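Local coordinates for RagB/SusD domain protein (Flavobacterium johnsoniae, PDB 5J5U) that binds chitin and, as a SusD homologue, probably captures chitin chains at the cell surface for a polysaccharide utilization locus, at residues Val55-Tyr58 with Gly59-Lys63. Numbering follows the deposited sequence.
Sequences VTEY and GSKFK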
ATOM      1  N   VAL A  55      15.496   7.638   4.050  1.00 10.54           N
ATOM      2  CA  VAL A  55      14.131   7.603   4.568  1.00 11.44           C
ATOM      3  C   VAL A  55      13.939   8.701   5.628  1.00 10.30           C
ATOM      4  O   VAL A  55      12.972   9.463   5.578  1.00  6.87           O
ATOM      5  CB  VAL A  55      13.786   6.196   5.129  1.00 13.58           C
ATOM      6  CG1 VAL A  55      12.431   6.190   5.741  1.00 12.06           C
ATOM      7  CG2 VAL A  55      13.851   5.125   4.012  1.00 12.73           C
ATOM      8  N   THR A  56      14.892   8.815   6.544  1.00  9.09           N
ATOM      9  CA  THR A  56      14.774   9.764   7.640  1.00 10.88           C
ATOM     10  C   THR A  56      14.882  11.196   7.164  1.00 12.30           C
ATOM     11  O   THR A  56      14.051  12.050   7.543  1.00  9.14           O
ATOM     12  CB  THR A  56      15.859   9.577   8.723  1.00 12.34           C
ATOM     13  OG1 THR A  56      15.969   8.197   9.068  1.00 14.62           O
ATOM     14  CG2 THR A  56      15.516  10.413   9.968  1.00  9.90           C
ATOM     15  N   GLU A  57      15.910  11.448   6.353  1.00  9.20           N
ATOM     16  CA  GLU A  57      16.205  12.799   5.895  1.00 10.61           C
ATOM     17  C   GLU A  57      15.081  13.335   5.037  1.00 12.15           C
ATOM     18  O   GLU A  57      14.680  14.486   5.232  1.00 11.66           O
ATOM     19  CB  GLU A  57      17.532  12.855   5.136  1.00 11.30           C
ATOM     20  CG  GLU A  57      17.870  14.220   4.510  1.00 13.88           C
ATOM     21  CD  GLU A  57      18.242  15.312   5.541  1.00 16.30           C
ATOM     22  OE1 GLU A  57      18.089  15.101   6.758  1.00 17.11           O
ATOM     23  OE2 GLU A  57      18.693  16.395   5.128  1.00 17.10           O
ATOM     24  N   TYR A  58      14.527  12.507   4.148  1.00  9.50           N
ATOM     25  CA  TYR A  58      13.509  13.030   3.231  1.00 12.31           C
ATOM     26  C   TYR A  58      12.080  12.603   3.596  1.00 11.48           C
ATOM     27  O   TYR A  58      11.179  13.460   3.599  1.00 12.89           O
ATOM     28  CB  TYR A  58      13.850  12.637   1.786  1.00  8.66           C
ATOM     29  CG  TYR A  58      15.239  13.116   1.416  1.00 12.18           C
ATOM     30  CD1 TYR A  58      15.491  14.469   1.202  1.00 13.55           C
ATOM     31  CD2 TYR A  58      16.318  12.233   1.355  1.00 12.86           C
ATOM     32  CE1 TYR A  58      16.754  14.924   0.895  1.00 12.44           C
ATOM     33  CE2 TYR A  58      17.604  12.689   1.045  1.00 14.71           C
ATOM     34  CZ  TYR A  58      17.808  14.041   0.816  1.00 13.08           C
ATOM     35  OH  TYR A  58      19.064  14.516   0.512  1.00 20.92           O
ATOM     36  N   GLY A  59      11.865  11.324   3.927  1.00  6.46           N
ATOM     37  CA  GLY A  59      10.526  10.854   4.255  1.00  9.02           C
ATOM     38  C   GLY A  59      10.050  11.147   5.686  1.00 13.57           C
ATOM     39  O   GLY A  59       8.929  11.547   5.935  1.00 13.05           O
ATOM     40  N   SER A  60      10.923  10.933   6.645  1.00 11.71           N
ATOM     41  CA  SER A  60      10.549  11.073   8.032  1.00 13.55           C
ATOM     42  C   SER A  60      10.421  12.559   8.433  1.00 15.29           C
ATOM     43  O   SER A  60       9.432  12.959   9.033  1.00 10.97           O
ATOM     44  CB  SER A  60      11.584  10.346   8.893  1.00 11.82           C
ATOM     45  OG  SER A  60      11.041  10.007  10.136  1.00 17.43           O
ATOM     46  N   LYS A  61      11.404  13.376   8.049  1.00 15.71           N
ATOM     47  CA  LYS A  61      11.417  14.796   8.430  1.00 15.40           C
ATOM     48  C   LYS A  61      10.704  15.737   7.434  1.00 14.15           C
ATOM     49  O   LYS A  61      10.465  16.891   7.768  1.00 12.88           O
ATOM     50  CB  LYS A  61      12.859  15.271   8.614  1.00 13.16           C
ATOM     51  CG  LYS A  61      13.597  14.564   9.713  1.00 16.09           C
ATOM     52  CD  LYS A  61      14.897  15.280  10.078  1.00 19.70           C
ATOM     53  CE  LYS A  61      15.903  15.294   8.960  1.00 20.69           C
ATOM     54  NZ  LYS A  61      17.237  15.851   9.414  1.00 23.75           N
ATOM     55  N   PHE A  62      10.369  15.232   6.241  1.00 11.11           N
ATOM     56  CA  PHE A  62       9.701  15.984   5.157  1.00 11.76           C
ATOM     57  C   PHE A  62      10.624  16.984   4.423  1.00 11.12           C
ATOM     58  O   PHE A  62      10.606  18.182   4.669  1.00 12.80           O
ATOM     59  CB  PHE A  62       8.457  16.714   5.685  1.00 13.70           C
ATOM     60  CG  PHE A  62       7.589  15.856   6.585  1.00 15.72           C
ATOM     61  CD1 PHE A  62       7.474  14.478   6.360  1.00 11.20           C
ATOM     62  CD2 PHE A  62       6.896  16.427   7.655  1.00 13.48           C
ATOM     63  CE1 PHE A  62       6.693  13.692   7.169  1.00 11.14           C
ATOM     64  CE2 PHE A  62       6.108  15.661   8.476  1.00 10.57           C
ATOM     65  CZ  PHE A  62       6.002  14.278   8.248  1.00 11.54           C
ATOM     66  N   LYS A  63      11.434  16.464   3.516  1.00 13.62           N
ATOM     67  CA  LYS A  63      12.241  17.290   2.641  1.00 12.66           C
ATOM     68  C   LYS A  63      11.988  16.878   1.180  1.00 11.30           C
ATOM     69  O   LYS A  63      11.873  15.692   0.876  1.00  8.77           O
ATOM     70  CB  LYS A  63      13.729  17.169   2.987  1.00 10.53           C
ATOM     71  CG  LYS A  63      14.093  17.705   4.339  1.00 13.10           C
ATOM     72  CD  LYS A  63      15.600  17.801   4.504  1.00 15.03           C
ATOM     73  CE  LYS A  63      15.960  18.231   5.917  1.00 14.33           C
ATOM     74  NZ  LYS A  63      17.423  18.330   6.051  1.00 18.41           N
TER
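The carbonyl oxygen of Val-55 receives two amide hydrogens: Ser-60 N lies 2.7 Å from Val-55 O in a pi-type i-to-i+5 bond, while the bond from Gly-59 N is weak. This wide turn lies in the short helix 53-60, and a second i-to-i+5 bond follows at 3.0 Å from Lys-61 N to Thr-56 O. Phe-62, the first residue to leave helical geometry, has positive phi, and Lys-63 N then reaches a lone pair of Tyr-58 O in the carbonyl plane, with an N-H...O angle of 165°. Glu-57, Lys-61 and Lys-63 form a salt-bridge network alongside this turn. With CG anti to the backbone N (chi1 175°) and a bend at chi2, the Glu-57 carboxylate presents one oxygen to each lysine: OE1 is 2.9 Å from Lys-61 NZ, and OE2 forms a salt bridge with Lys-63 NZ. Asp-437 OD2, far along the sequence, forms salt bridges with both ammonium groups. A glutamine in place of Glu-57 would probably leave Lys-61 and Lys-63 with Asp-437 as the carboxylate they share, their two positive charges less well balanced. While Glu-57 CG sits over one face of the Tyr-58 ring, Lys-63 CB approaches Tyr-58 CD1 obliquely at 3.7 Å.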